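Local coordinates for reticulocyte binding protein (Streptococcus agalactiae COH1, PDB 3FAW) that probably hydrolyses alpha-1,6 linkages of pullulan and related alpha-glucans, as a pullulanase attached to the streptococcal cell wall, at residues A[319-324]-A[355-360]; A[342-347]-A[661-666]; A[625-630]-A[669-674]. One frame throughout, in Å; residues are numbered along the deposited sequence.

Interaction 1 of 3, residues A[319-324]-A[355-360]; sequences LSYFYV and SGMYSE
S355 OG, which approaches Y321 CE2 to 3.7 Å, is held by two hydrogen bonds of opposite sense. It accepts from M357 N at 3.2 Å with an N-H...O angle of 163°, closing an ST turn, and it donates to a water 2.7 Å from S355 OG. The same water accepts from Y321 N at 3.1 Å, so one solvent molecule joins the two segments; its oxygen also lies over the centre of one face of the Y321 ring. With chi1 at 50° that ring lies between its own backbone N and carbonyl carbon and reaches past S355. At the far end of the ring, Y321 OH lies 3.4 Å from M357 CG and 3.1 Å from Y358 OH, the two tyrosine side chains crossing at about a right angle. M357 bends at chi2 (66°), which turns its sulfur away from the tyrosines to meet a single methyl, with M357 SD 3.5 Å from V324 CG2. M357 and Y358 are the central residues of a type I turn from G356 to S359. All touching residues are buried, and no helix or strand intervenes between the segments: this is a long beta-alpha loop folded back on itself, following the second strand of the (beta/alpha)8 barrel of the alpha-amylase family.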
loop_
_atom_site.group_PDB
_atom_site.type_symbol
_atom_site.label_atom_id
_atom_site.label_comp_id
_atom_site.label_asym_id
_atom_site.label_seq_id
_atom_site.Cartn_x
_atom_site.Cartn_y
_atom_site.Cartn_z
ATOM N N LEU A 319 -1.284 -3.136 10.193
ATOM C CA LEU A 319 -0.081 -3.457 10.978
ATOM C C LEU A 319 0.358 -2.250 11.807
ATOM O O LEU A 319 0.015 -1.111 11.484
ATOM C CB LEU A 319 1.050 -3.954 10.081
ATOM C CG LEU A 319 0.758 -5.347 9.502
ATOM C CD1 LEU A 319 1.369 -5.497 8.135
ATOM C CD2 LEU A 319 1.231 -6.463 10.433
ATOM N N SER A 320 1.106 -2.515 12.878
ATOM C CA SER A 320 1.435 -1.487 13.862
ATOM C C SER A 320 2.146 -0.301 13.230
ATOM O O SER A 320 3.140 -0.469 12.534
ATOM C CB SER A 320 2.311 -2.052 14.984
ATOM O OG SER A 320 2.699 -1.019 15.882
ATOM N N TYR A 321 1.605 0.890 13.474
ATOM C CA TYR A 321 2.246 2.144 13.071
ATOM C C TYR A 321 2.578 2.988 14.298
ATOM O O TYR A 321 1.975 2.821 15.361
ATOM C CB TYR A 321 1.389 2.924 12.066
ATOM C CG TYR A 321 -0.065 3.138 12.442
ATOM C CD1 TYR A 321 -0.461 4.258 13.181
ATOM C CD2 TYR A 321 -1.051 2.248 12.022
ATOM C CE1 TYR A 321 -1.797 4.471 13.510
ATOM C CE2 TYR A 321 -2.397 2.459 12.341
ATOM C CZ TYR A 321 -2.760 3.570 13.086
ATOM O OH TYR A 321 -4.083 3.784 13.403
ATOM N N PHE A 322 3.538 3.894 14.129
ATOM C CA PHE A 322 4.257 4.500 15.255
ATOM C C PHE A 322 3.553 5.706 15.882
ATOM O O PHE A 322 3.333 5.742 17.096
ATOM C CB PHE A 322 5.673 4.893 14.802
ATOM C CG PHE A 322 6.581 5.340 15.923
ATOM C CD1 PHE A 322 7.367 4.420 16.604
ATOM C CD2 PHE A 322 6.660 6.684 16.281
ATOM C CE1 PHE A 322 8.212 4.829 17.636
ATOM C CE2 PHE A 322 7.502 7.105 17.308
ATOM C CZ PHE A 322 8.279 6.177 17.986
ATOM N N TYR A 323 3.214 6.699 15.066
ATOM C CA TYR A 323 2.653 7.953 15.582
ATOM C C TYR A 323 1.170 7.801 15.920
ATOM O O TYR A 323 0.299 8.051 15.083
ATOM C CB TYR A 323 2.867 9.089 14.586
ATOM C CG TYR A 323 4.323 9.391 14.322
ATOM C CD1 TYR A 323 4.897 9.106 13.087
ATOM C CD2 TYR A 323 5.129 9.964 15.304
ATOM C CE1 TYR A 323 6.233 9.384 12.829
ATOM C CE2 TYR A 323 6.474 10.246 15.056
ATOM C CZ TYR A 323 7.015 9.949 13.815
ATOM O OH TYR A 323 8.337 10.219 13.551
ATOM N N VAL A 324 0.901 7.386 17.153
ATOM C CA VAL A 324 -0.460 7.107 17.606
ATOM C C VAL A 324 -0.523 6.921 19.129
ATOM O O VAL A 324 0.465 6.536 19.761
ATOM C CB VAL A 324 -1.020 5.827 16.931
ATOM C CG1 VAL A 324 -0.333 4.581 17.486
ATOM C CG2 VAL A 324 -2.534 5.728 17.104
ATOM N N SER A 355 -1.808 -3.350 14.621
ATOM C CA SER A 355 -2.028 -2.137 15.392
ATOM C C SER A 355 -3.076 -2.405 16.471
ATOM O O SER A 355 -4.028 -3.161 16.253
ATOM C CB SER A 355 -2.503 -1.010 14.472
ATOM O OG SER A 355 -2.758 0.180 15.200
ATOM N N GLY A 356 -2.891 -1.792 17.636
ATOM C CA GLY A 356 -3.890 -1.833 18.696
ATOM C C GLY A 356 -5.000 -0.797 18.528
ATOM O O GLY A 356 -5.963 -0.806 19.286
ATOM N N MET A 357 -4.871 0.092 17.539
ATOM C CA MET A 357 -5.849 1.174 17.322
ATOM C C MET A 357 -7.253 0.674 16.949
ATOM O O MET A 357 -8.250 1.330 17.262
ATOM C CB MET A 357 -5.348 2.128 16.231
ATOM C CG MET A 357 -6.083 3.479 16.147
ATOM S SD MET A 357 -5.834 4.519 17.604
ATOM C CE MET A 357 -7.342 4.202 18.517
ATOM N N TYR A 358 -7.323 -0.478 16.282
ATOM C CA TYR A 358 -8.590 -1.018 15.788
ATOM C C TYR A 358 -9.133 -2.150 16.653
ATOM O O TYR A 358 -10.082 -2.845 16.264
ATOM C CB TYR A 358 -8.422 -1.458 14.332
ATOM C CG TYR A 358 -7.756 -0.390 13.500
ATOM C CD1 TYR A 358 -8.227 0.922 13.520
ATOM C CD2 TYR A 358 -6.639 -0.674 12.717
ATOM C CE1 TYR A 358 -7.622 1.913 12.777
ATOM C CE2 TYR A 358 -6.030 0.312 11.961
ATOM C CZ TYR A 358 -6.525 1.607 12.000
ATOM O OH TYR A 358 -5.932 2.599 11.265
ATOM N N SER A 359 -8.549 -2.299 17.839
ATOM C CA SER A 359 -8.966 -3.306 18.805
ATOM C C SER A 359 -9.813 -2.674 19.901
ATOM O O SER A 359 -9.536 -1.558 20.358
ATOM C CB SER A 359 -7.735 -3.976 19.426
ATOM O OG SER A 359 -8.092 -4.827 20.504
ATOM N N GLU A 360 -10.844 -3.393 20.329
ATOM C CA GLU A 360 -11.655 -2.959 21.466
ATOM C C GLU A 360 -10.894 -3.100 22.788
ATOM O O GLU A 360 -11.173 -2.380 23.746
ATOM C CB GLU A 360 -12.973 -3.733 21.506
ATOM C CG GLU A 360 -13.916 -3.342 20.376
ATOM C CD GLU A 360 -15.303 -3.911 20.550
ATOM O OE1 GLU A 360 -15.421 -5.150 20.633
ATOM O OE2 GLU A 360 -16.271 -3.122 20.596
HETATM O O HOH W 1 -0.427 1.385 15.754
#

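Interaction 2 of 3, residues A[342-347]-A[661-666]; sequences YNWGYD and HDSYDS. With CA (calcium ion), chain D.
D662 meets W344 through one carboxylate oxygen: D662 OD1 lies 3.4 Å from W344 CH2 at an oblique approach, with the carboxylate and indole planes 32° apart. S663 follows with its hydroxyl beside the same benzo ring, S663 OG being 3.4 Å from W344 CZ2. The polar partners of that hydroxyl are N671 and K627, so its contact with the indole is packing. Y664 then covers one indole face with its backbone and first side-chain carbon. Y664 CA stands over the ring, and Y664 CB makes a CH-pi contact 3.7 Å from the centroid of the six-membered ring, 25° off its normal; H573 meets W344 edge-to-face. The run opposite, YNWGYD, is the start of the YNWGYDP signature of type I pullulanases. Within it, N343 closes an Asx turn by accepting from G345 N, while N343 ND2 donates to the anti lone pair of D347 OD2, which lies close to the N343 amide plane, and also to Y323 O. The carbonyl of Y664 serves two neighbours: Y664 O is 3.4 Å from Y342 CD2 at the ring edge, and it accepts from a calcium-bound water at 2.7 Å. D665 reaches the metal directly. With chi1 at -162°, CG is anti to the backbone N, and D665 OD1 binds the calcium ion at 2.4 Å, while D665 OD2 accepts from D339 N. Y342 O is a further ligand, 2.3 Å from calcium, and N340 O with four waters brings the count to seven; the ion probably polarises both protein carbonyls. S666 completes the run with its backbone, S666 O resting 3.2 Å from Y342 CB and obliquely beside the Y342 ring, which stacks on H274.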
loop_
_atom_site.group_PDB
_atom_site.type_symbol
_atom_site.label_atom_id
_atom_site.label_comp_id
_atom_site.label_asym_id
_atom_site.label_seq_id
_atom_site.Cartn_x
_atom_site.Cartn_y
_atom_site.Cartn_z
ATOM N N TYR A 342 -5.688 10.578 14.713
ATOM C CA TYR A 342 -5.894 9.907 13.434
ATOM C C TYR A 342 -4.589 9.661 12.677
ATOM O O TYR A 342 -3.691 10.499 12.685
ATOM C CB TYR A 342 -6.816 10.750 12.550
ATOM C CG TYR A 342 -7.184 10.058 11.267
ATOM C CD1 TYR A 342 -8.270 9.200 11.214
ATOM C CD2 TYR A 342 -6.428 10.236 10.111
ATOM C CE1 TYR A 342 -8.608 8.555 10.049
ATOM C CE2 TYR A 342 -6.758 9.589 8.936
ATOM C CZ TYR A 342 -7.851 8.749 8.914
ATOM O OH TYR A 342 -8.194 8.095 7.756
ATOM N N ASN A 343 -4.505 8.515 12.006
ATOM C CA ASN A 343 -3.342 8.171 11.190
ATOM C C ASN A 343 -3.757 7.142 10.149
ATOM O O ASN A 343 -4.394 6.152 10.499
ATOM C CB ASN A 343 -2.235 7.607 12.090
ATOM C CG ASN A 343 -0.866 7.578 11.421
ATOM O OD1 ASN A 343 -0.744 7.547 10.194
ATOM N ND2 ASN A 343 0.179 7.580 12.240
ATOM N N TRP A 344 -3.414 7.379 8.879
ATOM C CA TRP A 344 -3.656 6.386 7.822
ATOM C C TRP A 344 -2.917 5.091 8.131
ATOM O O TRP A 344 -3.450 4.004 7.912
ATOM C CB TRP A 344 -3.211 6.883 6.437
ATOM C CG TRP A 344 -4.168 7.794 5.729
ATOM C CD1 TRP A 344 -5.511 7.924 5.953
ATOM C CD2 TRP A 344 -3.856 8.676 4.640
ATOM N NE1 TRP A 344 -6.045 8.851 5.093
ATOM C CE2 TRP A 344 -5.053 9.330 4.278
ATOM C CE3 TRP A 344 -2.678 8.991 3.950
ATOM C CZ2 TRP A 344 -5.110 10.273 3.250
ATOM C CZ3 TRP A 344 -2.733 9.935 2.929
ATOM C CH2 TRP A 344 -3.943 10.566 2.592
ATOM N N GLY A 345 -1.682 5.224 8.613
ATOM C CA GLY A 345 -0.867 4.083 9.023
ATOM C C GLY A 345 0.424 3.870 8.249
ATOM O O GLY A 345 1.025 2.799 8.345
ATOM N N TYR A 346 0.880 4.890 7.520
ATOM C CA TYR A 346 2.100 4.781 6.714
ATOM C C TYR A 346 3.341 5.226 7.496
ATOM O O TYR A 346 4.239 5.863 6.947
ATOM C CB TYR A 346 1.941 5.554 5.396
ATOM C CG TYR A 346 0.808 5.008 4.558
ATOM C CD1 TYR A 346 0.946 3.806 3.871
ATOM C CD2 TYR A 346 -0.415 5.668 4.486
ATOM C CE1 TYR A 346 -0.095 3.287 3.119
ATOM C CE2 TYR A 346 -1.465 5.154 3.737
ATOM C CZ TYR A 346 -1.296 3.967 3.056
ATOM O OH TYR A 346 -2.336 3.458 2.321
ATOM N N ASP A 347 3.380 4.853 8.780
ATOM C CA ASP A 347 4.539 5.047 9.654
ATOM C C ASP A 347 4.861 3.711 10.340
ATOM O O ASP A 347 4.659 3.563 11.549
ATOM C CB ASP A 347 4.231 6.118 10.704
ATOM C CG ASP A 347 3.740 7.417 10.090
ATOM O OD1 ASP A 347 4.423 7.947 9.192
ATOM O OD2 ASP A 347 2.672 7.908 10.510
ATOM N N HIS A 661 -6.598 17.684 0.345
ATOM C CA HIS A 661 -6.046 16.755 -0.646
ATOM C C HIS A 661 -5.067 15.745 -0.039
ATOM O O HIS A 661 -4.574 14.866 -0.739
ATOM C CB HIS A 661 -5.362 17.518 -1.790
ATOM C CG HIS A 661 -4.199 18.354 -1.355
ATOM N ND1 HIS A 661 -4.310 19.703 -1.092
ATOM C CD2 HIS A 661 -2.899 18.033 -1.143
ATOM C CE1 HIS A 661 -3.130 20.176 -0.732
ATOM N NE2 HIS A 661 -2.258 19.184 -0.753
ATOM N N ASP A 662 -4.776 15.866 1.253
ATOM C CA ASP A 662 -3.899 14.904 1.933
ATOM C C ASP A 662 -4.319 14.786 3.391
ATOM O O ASP A 662 -3.801 15.489 4.261
ATOM C CB ASP A 662 -2.432 15.336 1.794
ATOM C CG ASP A 662 -1.444 14.331 2.386
ATOM O OD1 ASP A 662 -1.845 13.218 2.786
ATOM O OD2 ASP A 662 -0.244 14.663 2.440
ATOM N N SER A 663 -5.262 13.883 3.650
ATOM C CA SER A 663 -5.931 13.816 4.951
ATOM C C SER A 663 -5.318 12.794 5.922
ATOM O O SER A 663 -6.000 12.289 6.811
ATOM C CB SER A 663 -7.429 13.546 4.751
ATOM O OG SER A 663 -7.655 12.281 4.161
ATOM N N TYR A 664 -4.022 12.527 5.776
ATOM C CA TYR A 664 -3.324 11.556 6.625
ATOM C C TYR A 664 -3.336 11.926 8.116
ATOM O O TYR A 664 -3.298 11.039 8.966
ATOM C CB TYR A 664 -1.877 11.367 6.143
ATOM C CG TYR A 664 -0.880 12.383 6.677
ATOM C CD1 TYR A 664 0.110 12.006 7.580
ATOM C CD2 TYR A 664 -0.931 13.720 6.282
ATOM C CE1 TYR A 664 1.026 12.928 8.074
ATOM C CE2 TYR A 664 -0.017 14.651 6.774
ATOM C CZ TYR A 664 0.958 14.248 7.668
ATOM O OH TYR A 664 1.870 15.159 8.158
ATOM N N ASP A 665 -3.389 13.227 8.416
ATOM C CA ASP A 665 -3.355 13.747 9.794
ATOM C C ASP A 665 -4.579 14.651 10.068
ATOM O O ASP A 665 -4.513 15.590 10.867
ATOM C CB ASP A 665 -2.040 14.521 10.011
ATOM C CG ASP A 665 -1.690 14.731 11.487
ATOM O OD1 ASP A 665 -2.090 13.914 12.347
ATOM O OD2 ASP A 665 -0.986 15.719 11.789
ATOM N N SER A 666 -5.692 14.351 9.397
ATOM C CA SER A 666 -6.923 15.128 9.516
ATOM C C SER A 666 -7.873 14.466 10.504
ATOM O O SER A 666 -7.741 13.279 10.813
ATOM C CB SER A 666 -7.618 15.265 8.158
ATOM O OG SER A 666 -6.888 16.102 7.278
HETATM CA CA CA D . -1.835 11.752 13.285
HETATM O O HOH W 2 -1.530 11.189 10.957
HETATM O O HOH W 3 -1.647 9.879 14.880
HETATM O O HOH W 4 -0.741 13.254 15.249
HETATM O O HOH W 5 0.661 11.193 13.248
#

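Interaction 3 of 3, residues A[625-630]-A[669-674]; sequences RTKRLL and AINHFD
I670 presses its CD1 methyl against the 625-630 backbone, 3.4 Å from R628 O, and I670 CD1 also lies 4.1 Å from L629 CD1. Its other branch, CG2, packs on K627 CB at 4.0 Å. At the end of the helix R625 takes over. Its side chain is fully extended (chi1 180°, chi2 176°), bringing R625 NH2 to 2.9 Å from N671 O, but the angle is too poor for a hydrogen bond; H672 O lies over one guanidinium face. Hydrogen bonding across the contact runs through water: one molecule accepts from R625 NE at 2.9 Å and donates to I670 O at 2.7 Å and H672 O at 3.1 Å. Further out, a salt bridge to D277 and a bond from NH1 to S619 O fix the guanidinium. The obliquely crossing side chains of K627 and N671 have S663 as partner of both polar ends, and I670 also touches I660 of strand 658-660. With no direct hydrogen bond between the segments, the join rests on apolar packing and solvent, and the arginine's charge, shared with D277, probably also helps to stabilise the nearby carbonyl oxygens of N671 and H672.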
loop_
_atom_site.group_PDB
_atom_site.type_symbol
_atom_site.label_atom_id
_atom_site.label_comp_id
_atom_site.label_asym_id
_atom_site.label_seq_id
_atom_site.Cartn_x
_atom_site.Cartn_y
_atom_site.Cartn_z
ATOM N N ARG A 625 -18.046 11.230 -1.907
ATOM C CA ARG A 625 -17.384 11.606 -0.661
ATOM C C ARG A 625 -16.587 12.908 -0.791
ATOM O O ARG A 625 -15.929 13.151 -1.809
ATOM C CB ARG A 625 -16.462 10.459 -0.232
ATOM C CG ARG A 625 -15.682 10.667 1.052
ATOM C CD ARG A 625 -14.903 9.402 1.381
ATOM N NE ARG A 625 -13.943 9.608 2.456
ATOM C CZ ARG A 625 -13.242 8.641 3.043
ATOM N NH1 ARG A 625 -13.373 7.378 2.663
ATOM N NH2 ARG A 625 -12.397 8.947 4.020
ATOM N N THR A 626 -16.647 13.729 0.254
ATOM C CA THR A 626 -15.970 15.027 0.272
ATOM C C THR A 626 -15.096 15.190 1.513
ATOM O O THR A 626 -15.377 14.607 2.571
ATOM C CB THR A 626 -16.988 16.199 0.226
ATOM O OG1 THR A 626 -16.287 17.441 0.072
ATOM C CG2 THR A 626 -17.821 16.241 1.497
ATOM N N LYS A 627 -14.048 15.999 1.369
ATOM C CA LYS A 627 -13.152 16.349 2.473
ATOM C C LYS A 627 -13.054 17.870 2.629
ATOM O O LYS A 627 -11.962 18.419 2.800
ATOM C CB LYS A 627 -11.764 15.735 2.250
ATOM C CG LYS A 627 -11.767 14.214 2.237
ATOM C CD LYS A 627 -10.372 13.623 2.060
ATOM C CE LYS A 627 -10.433 12.097 2.062
ATOM N NZ LYS A 627 -9.140 11.439 1.716
ATOM N N ARG A 628 -14.208 18.537 2.583
ATOM C CA ARG A 628 -14.281 19.991 2.712
ATOM C C ARG A 628 -13.983 20.408 4.152
ATOM O O ARG A 628 -14.463 19.780 5.095
ATOM C CB ARG A 628 -15.667 20.510 2.297
ATOM C CG ARG A 628 -15.700 22.020 2.004
ATOM C CD ARG A 628 -17.075 22.637 2.226
ATOM N NE ARG A 628 -18.031 22.339 1.157
ATOM C CZ ARG A 628 -18.653 23.238 0.389
ATOM N NH1 ARG A 628 -18.445 24.544 0.528
ATOM N NH2 ARG A 628 -19.504 22.820 -0.541
ATOM N N LEU A 629 -13.193 21.468 4.307
ATOM C CA LEU A 629 -12.790 21.964 5.621
ATOM C C LEU A 629 -13.855 22.915 6.175
ATOM O O LEU A 629 -13.798 24.130 5.959
ATOM C CB LEU A 629 -11.428 22.663 5.520
ATOM C CG LEU A 629 -10.700 23.041 6.815
ATOM C CD1 LEU A 629 -10.255 21.803 7.584
ATOM C CD2 LEU A 629 -9.510 23.934 6.500
ATOM N N LEU A 630 -14.829 22.345 6.885
ATOM C CA LEU A 630 -15.910 23.109 7.518
ATOM C C LEU A 630 -15.481 23.680 8.873
ATOM O O LEU A 630 -16.126 23.437 9.899
ATOM C CB LEU A 630 -17.155 22.230 7.697
ATOM C CG LEU A 630 -17.791 21.660 6.428
ATOM C CD1 LEU A 630 -18.917 20.699 6.788
ATOM C CD2 LEU A 630 -18.311 22.774 5.536
ATOM N N ALA A 669 -13.889 14.348 11.589
ATOM C CA ALA A 669 -14.822 15.240 10.882
ATOM C C ALA A 669 -14.526 15.275 9.377
ATOM O O ALA A 669 -15.443 15.248 8.553
ATOM C CB ALA A 669 -14.750 16.642 11.465
ATOM N N ILE A 670 -13.240 15.334 9.032
ATOM C CA ILE A 670 -12.797 15.294 7.641
ATOM C C ILE A 670 -12.884 13.886 7.054
ATOM O O ILE A 670 -13.360 13.708 5.935
ATOM C CB ILE A 670 -11.331 15.789 7.505
ATOM C CG1 ILE A 670 -11.253 17.305 7.701
ATOM C CG2 ILE A 670 -10.749 15.397 6.145
ATOM C CD1 ILE A 670 -11.824 18.106 6.539
ATOM N N ASN A 671 -12.429 12.895 7.821
ATOM C CA ASN A 671 -12.136 11.558 7.290
ATOM C C ASN A 671 -13.268 10.524 7.337
ATOM O O ASN A 671 -13.139 9.456 6.735
ATOM C CB ASN A 671 -10.900 10.978 7.998
ATOM C CG ASN A 671 -9.596 11.476 7.406
ATOM O OD1 ASN A 671 -9.476 11.391 6.090
ATOM N ND2 ASN A 671 -8.708 11.930 8.126
ATOM N N HIS A 672 -14.363 10.821 8.032
ATOM C CA HIS A 672 -15.421 9.823 8.221
ATOM C C HIS A 672 -16.199 9.523 6.934
ATOM O O HIS A 672 -16.399 10.398 6.090
ATOM C CB HIS A 672 -16.385 10.220 9.359
ATOM C CG HIS A 672 -17.326 11.336 9.017
ATOM N ND1 HIS A 672 -18.604 11.114 8.553
ATOM C CD2 HIS A 672 -17.183 12.681 9.092
ATOM C CE1 HIS A 672 -19.202 12.274 8.342
ATOM N NE2 HIS A 672 -18.362 13.241 8.663
ATOM N N PHE A 673 -16.617 8.268 6.798
ATOM C CA PHE A 673 -17.552 7.868 5.762
ATOM C C PHE A 673 -18.915 8.443 6.164
ATOM O O PHE A 673 -19.374 8.231 7.285
ATOM C CB PHE A 673 -17.594 6.335 5.667
ATOM C CG PHE A 673 -18.413 5.799 4.519
ATOM C CD1 PHE A 673 -17.832 5.571 3.278
ATOM C CD2 PHE A 673 -19.754 5.483 4.693
ATOM C CE1 PHE A 673 -18.583 5.055 2.223
ATOM C CE2 PHE A 673 -20.513 4.968 3.643
ATOM C CZ PHE A 673 -19.930 4.758 2.409
ATOM N N ASP A 674 -19.531 9.194 5.252
ATOM C CA ASP A 674 -20.832 9.831 5.481
ATOM C C ASP A 674 -21.951 8.846 5.153
ATOM O O ASP A 674 -22.303 8.668 3.986
ATOM C CB ASP A 674 -20.944 11.085 4.609
ATOM C CG ASP A 674 -22.175 11.931 4.924
ATOM O OD1 ASP A 674 -23.171 11.418 5.489
ATOM O OD2 ASP A 674 -22.137 13.128 4.582
HETATM O O HOH W 6 -14.286 11.776 4.317
HETATM O O HOH W 7 -15.703 14.929 5.474
#

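The three interactions form a chain in space: the centres of 1 and 2, and of 2 and 3, lie 13 Å apart, whereas 1 and 3 are 22 Å apart and do not touch. Both segments of interaction 1 and segment 342-347 of interaction 2 lie in the long loop between barrel strand 312-315 and helix 367-381, where a probable hydrogen bond of F322 N to D347 O helps to join the two contacts. Interactions 2 and 3 meet at S663. In sequence, 1 crosses 2 and 2 crosses 3. Loops following the second and eighth barrel strands are thereby connected through 661-666, with calcium at the middle contact.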